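Long-range contacts in gamma-glutamyltranspeptidase (Ggt) (PDB 5BPK), which probably cleaves the gamma-glutamyl bond of substrates such as glutathione and passes the glutamyl group to water or an acceptor, as an N-terminal nucleophile hydrolase: residues S75-L80 and L87-P92; A118-R123 and T182-E187; R123-W128 and P159-V164; L133-F138 and I155-V160. All coordinates share one frame; numbering follows the deposited sequence. Where two conformers were deposited one is given.

Contact 1: residues S75-L80 and L87-P92; sequences SPTIVL and LVVGSP
The carbonyl oxygen Leu87 O is met twice from the neighbouring strand. Val79 N donates to it at 2.8 Å, and Ile78 CA brings a CA-H...O contact to the same oxygen at 3.3 Å. Leu87 N returns a bond to Val79 O at 3.0 Å. This closes the ring of a hydrogen-bonded antiparallel pair. Thr77 and Val89 form the next such ring. Here Val89 N reaches Thr77 O in a nearly straight bond (2.9 Å, 169°), and Thr77 N donates to Val89 O. Between them, Ile78 and Val88 make a non-hydrogen-bonded pair. Their CG1 atoms are 4.3 Å apart.

On the other face, Val79 and Leu87 lie side by side, CB to CB at 3.9 Å. Past the ladder, a water accepts a hydrogen bond from Ser75 N and donates one to Ser91 O, so it bridges the two segments beside Pro92 of the ligand pocket.

The two strands are a beta hairpin in the antiparallel sheet of the Ntn-hydrolase sandwich. Strand 166-171 flanks one side, and a strand of the partner chain continues the sheet beyond Thr77-Leu80. Val88 packs on strand 13-19, while Val89 faces helix 96-109 through Val104.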
loop_
_atom_site.group_PDB
_atom_site.type_symbol
_atom_site.label_atom_id
_atom_site.label_comp_id
_atom_site.label_asym_id
_atom_site.label_seq_id
_atom_site.Cartn_x
_atom_site.Cartn_y
_atom_site.Cartn_z
ATOM N N SER B 75 4.433 -1.769 1.392
ATOM C CA SER B 75 5.758 -1.581 1.972
ATOM C C SER B 75 5.913 -0.212 2.633
ATOM O O SER B 75 6.856 0.531 2.319
ATOM C CB SER B 75 6.816 -1.717 0.883
ATOM O OG SER B 75 6.708 -2.955 0.214
ATOM N N PRO B 76 4.992 0.137 3.550
ATOM C CA PRO B 76 5.224 1.391 4.265
ATOM C C PRO B 76 6.529 1.262 5.021
ATOM O O PRO B 76 6.771 0.240 5.672
ATOM C CB PRO B 76 4.022 1.511 5.197
ATOM C CG PRO B 76 3.546 0.092 5.402
ATOM C CD PRO B 76 3.842 -0.612 4.091
ATOM N N THR B 77 7.389 2.261 4.879
ATOM C CA THR B 77 8.779 2.164 5.313
ATOM C C THR B 77 9.258 3.448 5.966
ATOM O O THR B 77 8.899 4.560 5.553
ATOM C CB THR B 77 9.682 1.801 4.108
ATOM O OG1 THR B 77 9.233 0.556 3.544
ATOM C CG2 THR B 77 11.165 1.671 4.498
ATOM N N ILE B 78 10.108 3.270 6.967
ATOM C CA ILE B 78 10.839 4.358 7.594
ATOM C C ILE B 78 12.322 3.987 7.554
ATOM O O ILE B 78 12.697 2.866 7.911
ATOM C CB ILE B 78 10.375 4.600 9.045
ATOM C CG1 ILE B 78 8.911 5.048 9.061
ATOM C CG2 ILE B 78 11.271 5.625 9.727
ATOM C CD1 ILE B 78 8.290 5.100 10.448
ATOM N N VAL B 79 13.152 4.918 7.098
ATOM C CA VAL B 79 14.597 4.737 7.111
ATOM C C VAL B 79 15.155 5.632 8.206
ATOM O O VAL B 79 14.773 6.802 8.310
ATOM C CB VAL B 79 15.241 5.082 5.752
ATOM C CG1 VAL B 79 16.749 4.838 5.778
ATOM C CG2 VAL B 79 14.604 4.252 4.639
ATOM N N LEU B 80 16.041 5.067 9.022
ATOM C CA LEU B 80 16.668 5.793 10.127
ATOM C C LEU B 80 18.143 5.989 9.871
ATOM O O LEU B 80 18.797 5.149 9.259
ATOM C CB LEU B 80 16.497 5.034 11.452
ATOM C CG LEU B 80 15.068 4.623 11.806
ATOM C CD1 LEU B 80 15.066 3.698 13.034
ATOM C CD2 LEU B 80 14.183 5.842 12.037
ATOM N N LEU B 87 14.036 8.999 6.349
ATOM C CA LEU B 87 13.008 8.942 5.304
ATOM C C LEU B 87 11.725 8.284 5.791
ATOM O O LEU B 87 11.766 7.339 6.575
ATOM C CB LEU B 87 13.508 8.157 4.085
ATOM C CG LEU B 87 14.741 8.691 3.346
ATOM C CD1 LEU B 87 15.288 7.651 2.353
ATOM C CD2 LEU B 87 14.413 10.013 2.630
ATOM N N VAL B 88 10.592 8.798 5.316
ATOM C CA VAL B 88 9.286 8.167 5.478
ATOM C C VAL B 88 8.744 7.985 4.065
ATOM O O VAL B 88 8.586 8.954 3.319
ATOM C CB VAL B 88 8.333 9.024 6.338
ATOM C CG1 VAL B 88 7.079 8.212 6.735
ATOM C CG2 VAL B 88 9.065 9.554 7.571
ATOM N N VAL B 89 8.504 6.742 3.672
ATOM C CA VAL B 89 8.222 6.450 2.277
ATOM C C VAL B 89 7.282 5.254 2.110
ATOM O O VAL B 89 7.226 4.362 2.945
ATOM C CB VAL B 89 9.546 6.247 1.507
ATOM C CG1 VAL B 89 10.294 5.055 2.046
ATOM C CG2 VAL B 89 9.320 6.155 0.004
ATOM N N GLY B 90 6.534 5.270 1.018
ATOM C CA GLY B 90 5.641 4.181 0.654
ATOM C C GLY B 90 4.927 4.530 -0.635
ATOM O O GLY B 90 5.077 5.645 -1.152
ATOM N N SER B 91 4.168 3.568 -1.160
ATOM C CA SER B 91 3.471 3.725 -2.425
ATOM C C SER B 91 2.402 2.672 -2.608
ATOM O O SER B 91 2.509 1.581 -2.038
ATOM C CB SER B 91 4.466 3.568 -3.586
ATOM O OG SER B 91 3.861 3.785 -4.849
ATOM N N PRO B 92 1.374 2.988 -3.409
ATOM C CA PRO B 92 0.518 1.978 -3.988
ATOM C C PRO B 92 1.147 1.346 -5.222
ATOM O O PRO B 92 2.244 1.729 -5.623
ATOM C CB PRO B 92 -0.723 2.782 -4.368
ATOM C CG PRO B 92 -0.214 4.110 -4.716
ATOM C CD PRO B 92 0.903 4.346 -3.746
HETATM O O HOH W 1 3.538 0.812 0.367
#

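Contact 2: residues A118-R123 and T182-E187; sequences AVSAPR and TDPRKE. With EDO (1,2-ethanediol), chain R; EDO (1,2-ethanediol), chain F; EDO (1,2-ethanediol), chain H; EDO (1,2-ethanediol), chain S.
The guanidinium of Arg123 lies flat on that of Arg185, with centres 3.5 Å apart and planes at 10°. Arg185 NH1 sits over the middle of the Arg123 group. The stack belongs to a salt-bridge network with Asp183, whose carboxylate also makes an Asx turn at the start of the 183-186 bend: Asp183 OD1 accepts from Arg185 N.

The two oxygens of Asp183 serve different arginines. Asp183 OD2 is gripped end-on by both terminal nitrogens of Arg123, with Arg123 NH1 at 2.9 Å on its syn lone pair and Arg123 NH2 above the carboxylate plane. The Arg123 guanidinium and the Asp183 carboxylate stand at 90°. Asp183 OD1 takes Arg185 NH1 at 2.9 Å. One carboxylate thus holds both guanidinium groups, and its charge probably makes their face-to-face approach tolerable. Val164 N also donates to Asp183 OD2, and Arg123 NH1 also donates to Met161 O. Glu136 adds a second negative group at Arg185 NH2.

The helix 115-120 ends here, and Val119 O of its last turn meets the edge of Arg185. NH1 donates to it, tilted out of the guanidinium plane. The extended chain of Arg185, straight from CG to NE, carries the group to this helix end. Val119 CG1 rests on the backbone, 3.4 Å from Thr182 O. Just past the helix, Arg185 NH2 bonds Ala121 O at 2.9 Å, from above that carbonyl's plane.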
loop_
_atom_site.group_PDB
_atom_site.type_symbol
_atom_site.label_atom_id
_atom_site.label_comp_id
_atom_site.label_asym_id
_atom_site.label_seq_id
_atom_site.Cartn_x
_atom_site.Cartn_y
_atom_site.Cartn_z
ATOM N N ALA B 118 14.245 12.074 -6.111
ATOM C CA ALA B 118 14.155 10.637 -5.860
ATOM C C ALA B 118 12.785 10.077 -6.244
ATOM O O ALA B 118 12.690 8.946 -6.738
ATOM C CB ALA B 118 14.471 10.319 -4.400
ATOM N N VAL B 119 11.728 10.851 -5.985
ATOM C CA VAL B 119 10.360 10.444 -6.338
ATOM C C VAL B 119 10.037 10.594 -7.845
ATOM O O VAL B 119 9.435 9.697 -8.448
ATOM C CB VAL B 119 9.318 11.198 -5.483
ATOM C CG1 VAL B 119 7.887 10.964 -5.991
ATOM C CG2 VAL B 119 9.444 10.792 -4.001
ATOM N N SER B 120 10.421 11.717 -8.444
ATOM C CA SER B 120 10.119 11.957 -9.860
ATOM C C SER B 120 10.904 11.051 -10.808
ATOM O O SER B 120 10.432 10.750 -11.905
ATOM C CB SER B 120 10.385 13.414 -10.221
ATOM O OG SER B 120 9.449 14.264 -9.589
ATOM N N ALA B 121 12.092 10.624 -10.388
ATOM C CA ALA B 121 12.988 9.831 -11.246
ATOM C C ALA B 121 12.260 8.635 -11.862
ATOM O O ALA B 121 11.509 7.936 -11.160
ATOM C CB ALA B 121 14.200 9.353 -10.466
ATOM N N PRO B 122 12.466 8.404 -13.171
ATOM C CA PRO B 122 11.838 7.249 -13.804
ATOM C C PRO B 122 12.173 5.929 -13.110
ATOM O O PRO B 122 13.269 5.776 -12.573
ATOM C CB PRO B 122 12.424 7.274 -15.216
ATOM C CG PRO B 122 12.566 8.747 -15.493
ATOM C CD PRO B 122 13.079 9.300 -14.175
ATOM N N ARG B 123 11.215 5.004 -13.141
ATOM C CA ARG B 123 11.281 3.737 -12.420
ATOM C C ARG B 123 11.272 2.564 -13.390
ATOM O O ARG B 123 10.662 2.653 -14.455
ATOM C CB ARG B 123 10.074 3.613 -11.488
ATOM C CG ARG B 123 10.159 4.539 -10.299
ATOM C CD ARG B 123 8.793 4.695 -9.571
ATOM N NE ARG B 123 8.887 5.842 -8.668
ATOM C CZ ARG B 123 7.876 6.494 -8.122
ATOM N NH1 ARG B 123 6.619 6.158 -8.369
ATOM N NH2 ARG B 123 8.140 7.526 -7.334
ATOM N N THR B 182 5.295 14.856 -3.074
ATOM C CA THR B 182 4.247 14.075 -3.694
ATOM C C THR B 182 4.822 13.485 -4.991
ATOM O O THR B 182 5.995 13.684 -5.323
ATOM C CB THR B 182 3.006 14.927 -3.970
ATOM O OG1 THR B 182 3.367 16.038 -4.785
ATOM C CG2 THR B 182 2.402 15.439 -2.662
ATOM N N ASP B 183 4.004 12.739 -5.715
ATOM C CA ASP B 183 4.469 12.060 -6.912
ATOM C C ASP B 183 3.810 12.679 -8.144
ATOM O O ASP B 183 2.583 12.762 -8.200
ATOM C CB ASP B 183 4.117 10.569 -6.813
ATOM C CG ASP B 183 4.923 9.693 -7.767
ATOM O OD1 ASP B 183 5.167 10.096 -8.937
ATOM O OD2 ASP B 183 5.319 8.581 -7.335
ATOM N N PRO B 184 4.616 13.101 -9.142
ATOM C CA PRO B 184 3.999 13.634 -10.362
ATOM C C PRO B 184 3.037 12.647 -11.047
ATOM O O PRO B 184 2.154 13.066 -11.792
ATOM C CB PRO B 184 5.205 13.941 -11.269
ATOM C CG PRO B 184 6.370 13.294 -10.657
ATOM C CD PRO B 184 6.086 13.214 -9.185
ATOM N N ARG B 185 3.180 11.355 -10.752
ATOM C CA ARG B 185 2.355 10.309 -11.379
ATOM C C ARG B 185 0.916 10.253 -10.867
ATOM O O ARG B 185 0.085 9.595 -11.470
ATOM C CB ARG B 185 2.989 8.938 -11.160
ATOM C CG ARG B 185 4.378 8.783 -11.737
ATOM C CD ARG B 185 5.061 7.565 -11.166
ATOM N NE ARG B 185 6.402 7.358 -11.702
ATOM C CZ ARG B 185 7.485 8.009 -11.292
ATOM N NH1 ARG B 185 7.397 8.943 -10.352
ATOM N NH2 ARG B 185 8.664 7.721 -11.824
ATOM N N LYS B 186 0.639 10.942 -9.764
ATOM C CA LYS B 186 -0.655 10.866 -9.084
ATOM C C LYS B 186 -1.842 10.971 -10.053
ATOM O O LYS B 186 -2.753 10.144 -9.996
ATOM C CB LYS B 186 -0.745 11.947 -7.999
ATOM C CG LYS B 186 -1.964 11.831 -7.064
ATOM C CD LYS B 186 -3.162 12.677 -7.502
ATOM C CE LYS B 186 -2.986 14.156 -7.183
ATOM N NZ LYS B 186 -4.080 14.987 -7.776
ATOM N N GLU B 187 -1.817 11.969 -10.943
ATOM C CA GLU B 187 -2.962 12.267 -11.833
ATOM C C GLU B 187 -2.950 11.547 -13.190
ATOM O O GLU B 187 -3.776 11.846 -14.059
ATOM C CB GLU B 187 -3.061 13.782 -12.075
ATOM C CG GLU B 187 -3.457 14.584 -10.843
HETATM C C1 EDO R . 14.011 3.767 -15.573
HETATM O O1 EDO R . 15.218 2.993 -15.621
HETATM C C2 EDO R . 13.023 3.266 -16.632
HETATM O O2 EDO R . 11.757 3.962 -16.607
HETATM C C1 EDO F . -5.126 8.122 -8.385
HETATM O O1 EDO F . -4.731 9.051 -7.367
HETATM C C2 EDO F . -6.632 8.212 -8.605
HETATM O O2 EDO F . -7.317 7.025 -8.172
HETATM C C1 EDO H . 9.041 17.631 -12.880
HETATM O O1 EDO H . 7.713 18.035 -13.276
HETATM C C2 EDO H . 8.979 16.685 -11.672
HETATM O O2 EDO H . 9.187 17.376 -10.416
HETATM C C1 EDO S . 7.586 18.157 -5.789
HETATM O O1 EDO S . 7.589 16.753 -6.128
HETATM C C2 EDO S . 7.313 18.321 -4.299
HETATM O O2 EDO S . 6.065 17.726 -3.936
#

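Contact 3: residues R123-W128 and P159-V164. With EDO (1,2-ethanediol), chain C; EDO (1,2-ethanediol), chain R.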
loop_
_atom_site.group_PDB
_atom_site.type_symbol
_atom_site.label_atom_id
_atom_site.label_comp_id
_atom_site.label_asym_id
_atom_site.label_seq_id
_atom_site.Cartn_x
_atom_site.Cartn_y
_atom_site.Cartn_z
ATOM N N ARG B 123 11.215 5.004 -13.141
ATOM C CA ARG B 123 11.281 3.737 -12.420
ATOM C C ARG B 123 11.272 2.564 -13.390
ATOM O O ARG B 123 10.662 2.653 -14.455
ATOM C CB ARG B 123 10.074 3.613 -11.488
ATOM C CG ARG B 123 10.159 4.539 -10.299
ATOM C CD ARG B 123 8.793 4.695 -9.571
ATOM N NE ARG B 123 8.887 5.842 -8.668
ATOM C CZ ARG B 123 7.876 6.494 -8.122
ATOM N NH1 ARG B 123 6.619 6.158 -8.369
ATOM N NH2 ARG B 123 8.140 7.526 -7.334
ATOM N N PHE B 124 11.956 1.480 -13.015
ATOM C CA PHE B 124 11.892 0.208 -13.747
ATOM C C PHE B 124 11.358 -0.860 -12.804
ATOM O O PHE B 124 11.224 -0.632 -11.608
ATOM C CB PHE B 124 13.254 -0.209 -14.335
ATOM C CG PHE B 124 14.319 -0.439 -13.304
ATOM C CD1 PHE B 124 14.509 -1.696 -12.733
ATOM C CD2 PHE B 124 15.110 0.611 -12.880
ATOM C CE1 PHE B 124 15.486 -1.890 -11.765
ATOM C CE2 PHE B 124 16.069 0.431 -11.906
ATOM C CZ PHE B 124 16.262 -0.821 -11.339
ATOM N N HIS B 125 11.037 -2.025 -13.350
ATOM C CA HIS B 125 10.415 -3.078 -12.561
ATOM C C HIS B 125 10.647 -4.442 -13.192
ATOM O O HIS B 125 10.496 -4.610 -14.398
ATOM C CB HIS B 125 8.917 -2.763 -12.435
ATOM C CG HIS B 125 8.103 -3.825 -11.770
ATOM N ND1 HIS B 125 8.138 -4.057 -10.412
ATOM C CD2 HIS B 125 7.200 -4.702 -12.280
ATOM C CE1 HIS B 125 7.302 -5.037 -10.116
ATOM N NE2 HIS B 125 6.712 -5.440 -11.229
ATOM N N MET B 126 11.000 -5.399 -12.345
ATOM C CA MET B 126 11.096 -6.809 -12.697
ATOM C C MET B 126 10.420 -7.601 -11.584
ATOM O O MET B 126 10.772 -7.445 -10.426
ATOM C CB MET B 126 12.575 -7.195 -12.851
ATOM C CG MET B 126 12.912 -8.679 -12.783
ATOM S SD MET B 126 12.149 -9.717 -14.029
ATOM C CE MET B 126 13.086 -9.250 -15.503
ATOM N N GLN B 127 9.434 -8.421 -11.949
ATOM C CA GLN B 127 8.720 -9.265 -10.974
ATOM C C GLN B 127 8.755 -10.753 -11.317
ATOM O O GLN B 127 7.911 -11.523 -10.839
ATOM C CB GLN B 127 7.271 -8.788 -10.772
ATOM C CG GLN B 127 6.386 -8.838 -11.979
ATOM C CD GLN B 127 4.944 -8.464 -11.646
ATOM O OE1 GLN B 127 4.655 -7.334 -11.233
ATOM N NE2 GLN B 127 4.031 -9.416 -11.818
ATOM N N TRP B 128 9.755 -11.146 -12.110
ATOM C CA TRP B 128 10.072 -12.552 -12.419
ATOM C C TRP B 128 9.066 -13.147 -13.417
ATOM O O TRP B 128 9.458 -13.569 -14.508
ATOM C CB TRP B 128 10.248 -13.356 -11.115
ATOM C CG TRP B 128 10.159 -14.855 -11.190
ATOM C CD1 TRP B 128 11.077 -15.714 -11.714
ATOM C CD2 TRP B 128 9.098 -15.655 -10.684
ATOM N NE1 TRP B 128 10.644 -17.016 -11.559
ATOM C CE2 TRP B 128 9.422 -17.001 -10.942
ATOM C CE3 TRP B 128 7.889 -15.362 -10.040
ATOM C CZ2 TRP B 128 8.584 -18.054 -10.572
ATOM C CZ3 TRP B 128 7.057 -16.410 -9.679
ATOM C CH2 TRP B 128 7.412 -17.734 -9.944
ATOM N N PRO B 159 2.401 1.846 -18.431
ATOM C CA PRO B 159 2.012 3.058 -17.705
ATOM C C PRO B 159 2.864 3.329 -16.474
ATOM O O PRO B 159 3.471 2.416 -15.929
ATOM C CB PRO B 159 0.552 2.787 -17.337
ATOM C CG PRO B 159 0.061 1.889 -18.451
ATOM C CD PRO B 159 1.232 1.027 -18.800
ATOM N N VAL B 160 2.892 4.582 -16.031
ATOM C CA VAL B 160 3.698 4.941 -14.881
ATOM C C VAL B 160 3.317 4.117 -13.656
ATOM O O VAL B 160 2.144 3.768 -13.445
ATOM C CB VAL B 160 3.674 6.474 -14.572
ATOM C CG1 VAL B 160 4.370 7.239 -15.660
ATOM C CG2 VAL B 160 2.250 6.989 -14.306
ATOM N N MET B 161 4.327 3.869 -12.829
ATOM C CA MET B 161 4.236 2.990 -11.690
ATOM C C MET B 161 4.328 3.780 -10.398
ATOM O O MET B 161 5.324 4.451 -10.165
ATOM C CB MET B 161 5.403 2.015 -11.722
ATOM C CG MET B 161 5.326 0.981 -12.809
ATOM S SD MET B 161 6.737 -0.125 -12.784
ATOM C CE MET B 161 8.011 0.926 -13.517
ATOM N N GLY B 162 3.301 3.685 -9.564
ATOM C CA GLY B 162 3.381 4.165 -8.192
ATOM C C GLY B 162 2.833 5.552 -7.955
ATOM O O GLY B 162 2.521 6.299 -8.892
ATOM N N ASP B 163 2.759 5.901 -6.674
ATOM C CA ASP B 163 2.338 7.233 -6.240
ATOM C C ASP B 163 2.900 7.448 -4.835
ATOM O O ASP B 163 2.244 7.216 -3.827
ATOM C CB ASP B 163 0.815 7.372 -6.286
ATOM C CG ASP B 163 0.331 8.739 -5.824
ATOM O OD1 ASP B 163 1.168 9.650 -5.660
ATOM O OD2 ASP B 163 -0.882 8.889 -5.606
ATOM N N VAL B 164 4.159 7.844 -4.801
ATOM C CA VAL B 164 4.911 7.977 -3.574
ATOM C C VAL B 164 4.678 9.330 -2.912
ATOM O O VAL B 164 4.790 10.372 -3.547
ATOM C CB VAL B 164 6.417 7.818 -3.847
ATOM C CG1 VAL B 164 7.240 8.040 -2.553
ATOM C CG2 VAL B 164 6.716 6.451 -4.473
HETATM C C1 EDO C . 1.193 6.889 -18.441
HETATM O O1 EDO C . 0.958 6.076 -17.296
HETATM C C2 EDO C . 2.604 6.613 -18.928
HETATM O O2 EDO C . 2.850 7.264 -20.173
HETATM C C1 EDO R . 14.011 3.767 -15.573
HETATM O O1 EDO R . 15.218 2.993 -15.621
HETATM C C2 EDO R . 13.023 3.266 -16.632
HETATM O O2 EDO R . 11.757 3.962 -16.607
#
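The edge of the Arg123 guanidinium meets the carbonyl of Met161. Arg123 NH1 donates to Met161 O at 2.8 Å, with the oxygen close to the guanidinium plane and the nitrogen in the carbonyl plane. Gly162 CA lies near the same edge. Val164 CG2 comes in obliquely, 3.4 Å from Arg123 NH2.

The His125 ring is the second flat group. Gln127 N lies over one face, offset toward the rim. Gln127 OE1 is at the edge, and His125 NE2 points a nearly straight bond at its lone pair (2.8 Å, 172°). His125 ND1 is hydrogen-bonded to Thr99 OG1. Both ring nitrogens are engaged, which should fix the ring rotation.

The Met161 side chain lies between the Arg123 backbone and His125. Met161 SD is 3.4 Å from His125 CB and lies obliquely to the ring, 4.8 Å from the centroid. The last torsion folds the methyl back (chi3 -76°), which sets Met161 CE 3.3 Å from Arg123 O. Gly162 then turns the chain with a positive phi of 97°.

Neither segment is regular helix or strand. This is a loop-to-loop contact that ties the link after helix 115-120 to the lead-in of strand 166-171, beside helix 96-109. Asp163 N donates to Ser91 OG, and Gln127 NE2 donates to Tyr54 O. Tyr54 is a residue of the Ntn-hydrolase ligand pocket, and Gly162 is about 9 Å from the bound ligand.

Contact 4: residues L133-F138 and I155-V160; sequences LRIEKF and IVTKPV. With EDO (1,2-ethanediol), chain C; EDO (1,2-ethanediol), chain R.
Leu133 O accepts from Val156 N at 3.0 Å, which starts a short parallel ladder in which Leu133 pairs with Ile155. Arg134 runs out fully extended, with CG anti to the backbone N (chi1 169°). Lys158 CB lies over one face of its guanidinium, 3.4 Å from Arg134 NE. At the edge, Arg134 NH2 bonds Pro159 O (2.9 Å, 169°). Arg134 NE also donates to a water. Ile135 N reaches Val156 O, and Ile135 O takes Lys158 N. On the face shared with Ile155, Ile135 CD1 meets Ile155 CG2 at 3.7 Å. Glu136 crosses Val160 at about a right angle, with Glu136 OE2 3.3 Å from Val160 CA. That oxygen also accepts from Met161 N.

Helix 142-151 links the strands as a beta-alpha-beta unit. Arg134 NH2 and the water between Lys137 N and Lys158 O link the segments past the strand ends. Glu136 OE1 accepts from Arg123 N and Arg185 NH2, so these donors, with Met161 N, would probably stabilise its negative charge.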
loop_
_atom_site.group_PDB
_atom_site.type_symbol
_atom_site.label_atom_id
_atom_site.label_comp_id
_atom_site.label_asym_id
_atom_site.label_seq_id
_atom_site.Cartn_x
_atom_site.Cartn_y
_atom_site.Cartn_z
ATOM N N LEU B 133 11.432 -6.578 -18.344
ATOM C CA LEU B 133 11.890 -5.389 -17.621
ATOM C C LEU B 133 10.943 -4.262 -18.003
ATOM O O LEU B 133 10.984 -3.741 -19.123
ATOM C CB LEU B 133 13.350 -5.042 -17.955
ATOM C CG LEU B 133 13.974 -3.874 -17.162
ATOM C CD1 LEU B 133 14.049 -4.189 -15.648
ATOM C CD2 LEU B 133 15.372 -3.598 -17.722
ATOM N N ARG B 134 10.068 -3.914 -17.071
ATOM C CA ARG B 134 9.071 -2.883 -17.283
ATOM C C ARG B 134 9.695 -1.518 -17.016
ATOM O O ARG B 134 10.343 -1.318 -15.984
ATOM C CB ARG B 134 7.876 -3.134 -16.357
ATOM C CG ARG B 134 6.886 -2.007 -16.280
ATOM C CD ARG B 134 5.689 -2.363 -15.458
ATOM N NE ARG B 134 4.726 -1.265 -15.478
ATOM C CZ ARG B 134 3.441 -1.361 -15.144
ATOM N NH1 ARG B 134 2.938 -2.519 -14.732
ATOM N NH2 ARG B 134 2.651 -0.287 -15.223
ATOM N N ILE B 135 9.498 -0.599 -17.959
ATOM C CA ILE B 135 9.982 0.775 -17.842
ATOM C C ILE B 135 8.849 1.783 -18.080
ATOM O O ILE B 135 7.739 1.407 -18.490
ATOM C CB ILE B 135 11.182 1.025 -18.802
ATOM C CG1 ILE B 135 10.759 0.958 -20.273
ATOM C CG2 ILE B 135 12.275 0.011 -18.524
ATOM C CD1 ILE B 135 11.729 1.624 -21.207
ATOM N N GLU B 136 9.155 3.059 -17.851
ATOM C CA GLU B 136 8.218 4.167 -18.075
ATOM C C GLU B 136 8.632 4.959 -19.295
ATOM O O GLU B 136 9.811 4.986 -19.665
ATOM C CB GLU B 136 8.156 5.085 -16.841
ATOM C CG GLU B 136 7.696 4.356 -15.579
ATOM C CD GLU B 136 7.732 5.214 -14.339
ATOM O OE1 GLU B 136 8.726 5.973 -14.139
ATOM O OE2 GLU B 136 6.743 5.150 -13.559
ATOM N N LYS B 137 7.657 5.624 -19.912
ATOM C CA LYS B 137 7.920 6.410 -21.114
ATOM C C LYS B 137 8.982 7.472 -20.807
ATOM O O LYS B 137 8.933 8.116 -19.765
ATOM C CB LYS B 137 6.635 7.053 -21.629
ATOM C CG LYS B 137 6.754 7.606 -23.049
ATOM C CD LYS B 137 5.401 7.962 -23.672
ATOM C CE LYS B 137 4.632 8.957 -22.830
ATOM N NZ LYS B 137 3.497 9.611 -23.550
ATOM N N PHE B 138 9.928 7.638 -21.730
ATOM C CA PHE B 138 11.055 8.576 -21.608
ATOM C C PHE B 138 12.029 8.229 -20.489
ATOM O O PHE B 138 12.941 9.002 -20.192
ATOM C CB PHE B 138 10.547 10.016 -21.434
ATOM C CG PHE B 138 9.560 10.436 -22.483
ATOM C CD1 PHE B 138 9.913 10.398 -23.827
ATOM C CD2 PHE B 138 8.285 10.863 -22.138
ATOM C CE1 PHE B 138 9.018 10.768 -24.804
ATOM C CE2 PHE B 138 7.375 11.246 -23.121
ATOM C CZ PHE B 138 7.750 11.197 -24.458
ATOM N N ILE B 155 12.436 -5.612 -22.789
ATOM C CA ILE B 155 12.068 -4.312 -22.230
ATOM C C ILE B 155 10.711 -3.913 -22.775
ATOM O O ILE B 155 10.480 -3.972 -23.991
ATOM C CB ILE B 155 13.122 -3.248 -22.558
ATOM C CG1 ILE B 155 14.483 -3.705 -22.027
ATOM C CG2 ILE B 155 12.696 -1.873 -21.977
ATOM C CD1 ILE B 155 15.605 -2.759 -22.298
ATOM N N VAL B 156 9.814 -3.521 -21.873
ATOM C CA VAL B 156 8.457 -3.133 -22.231
ATOM C C VAL B 156 8.113 -1.807 -21.548
ATOM O O VAL B 156 8.332 -1.636 -20.343
ATOM C CB VAL B 156 7.418 -4.212 -21.851
ATOM C CG1 VAL B 156 7.745 -5.520 -22.560
ATOM C CG2 VAL B 156 7.354 -4.445 -20.358
ATOM N N THR B 157 7.590 -0.871 -22.332
ATOM C CA THR B 157 7.170 0.414 -21.799
ATOM C C THR B 157 5.686 0.313 -21.464
ATOM O O THR B 157 4.864 -0.004 -22.333
ATOM C CB THR B 157 7.429 1.559 -22.805
ATOM O OG1 THR B 157 8.815 1.568 -23.189
ATOM C CG2 THR B 157 7.022 2.905 -22.203
ATOM N N LYS B 158 5.363 0.578 -20.199
ATOM C CA LYS B 158 4.019 0.468 -19.665
ATOM C C LYS B 158 3.663 1.731 -18.881
ATOM O O LYS B 158 4.509 2.600 -18.689
ATOM C CB LYS B 158 3.902 -0.788 -18.794
ATOM C CG LYS B 158 3.822 -2.071 -19.607
ATOM C CD LYS B 158 3.661 -3.306 -18.727
ATOM C CE LYS B 158 3.291 -4.533 -19.548
ATOM N NZ LYS B 158 3.216 -5.762 -18.705
ATOM N N PRO B 159 2.401 1.846 -18.431
ATOM C CA PRO B 159 2.012 3.058 -17.705
ATOM C C PRO B 159 2.864 3.329 -16.474
ATOM O O PRO B 159 3.471 2.416 -15.929
ATOM C CB PRO B 159 0.552 2.787 -17.337
ATOM C CG PRO B 159 0.061 1.889 -18.451
ATOM C CD PRO B 159 1.232 1.027 -18.800
ATOM N N VAL B 160 2.892 4.582 -16.031
ATOM C CA VAL B 160 3.698 4.941 -14.881
ATOM C C VAL B 160 3.317 4.117 -13.656
ATOM O O VAL B 160 2.144 3.768 -13.445
ATOM C CB VAL B 160 3.674 6.474 -14.572
ATOM C CG1 VAL B 160 4.370 7.239 -15.660
ATOM C CG2 VAL B 160 2.250 6.989 -14.306
HETATM C C1 EDO C . 1.193 6.889 -18.441
HETATM O O1 EDO C . 0.958 6.076 -17.296
HETATM C C2 EDO C . 2.604 6.613 -18.928
HETATM O O2 EDO C . 2.850 7.264 -20.173
HETATM C C1 EDO R . 14.011 3.767 -15.573
HETATM O O1 EDO R . 15.218 2.993 -15.621
HETATM C C2 EDO R . 13.023 3.266 -16.632
HETATM O O2 EDO R . 11.757 3.962 -16.607
HETATM O O HOH W 2 5.890 1.234 -16.301
HETATM O O HOH W 3 5.115 5.297 -18.773
#

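How the contacts relate
Contact 1 is the buried one: an antiparallel hairpin of mostly apolar residues in the central sheet. Contact 2 joins a helix end to a loop, and contact 3 joins two loops. These and contact 4 are partly buried. Contact 4, a parallel pair, lies farthest from the chain centre, with several solvent-exposed residues. Contacts 2 and 3 share Arg123, and contacts 3 and 4 share Pro159 and Val160, so these three are contiguous. Glu136 of contact 4 reaches Arg123 N and Arg185 of contact 2. Ser91 ties contact 1 to contact 3 at Asp163 N. The chemistry shifts from backbone ladder in contact 1, through salt bridges in contact 2 and loop packing in contact 3, to water-assisted pairing in contact 4.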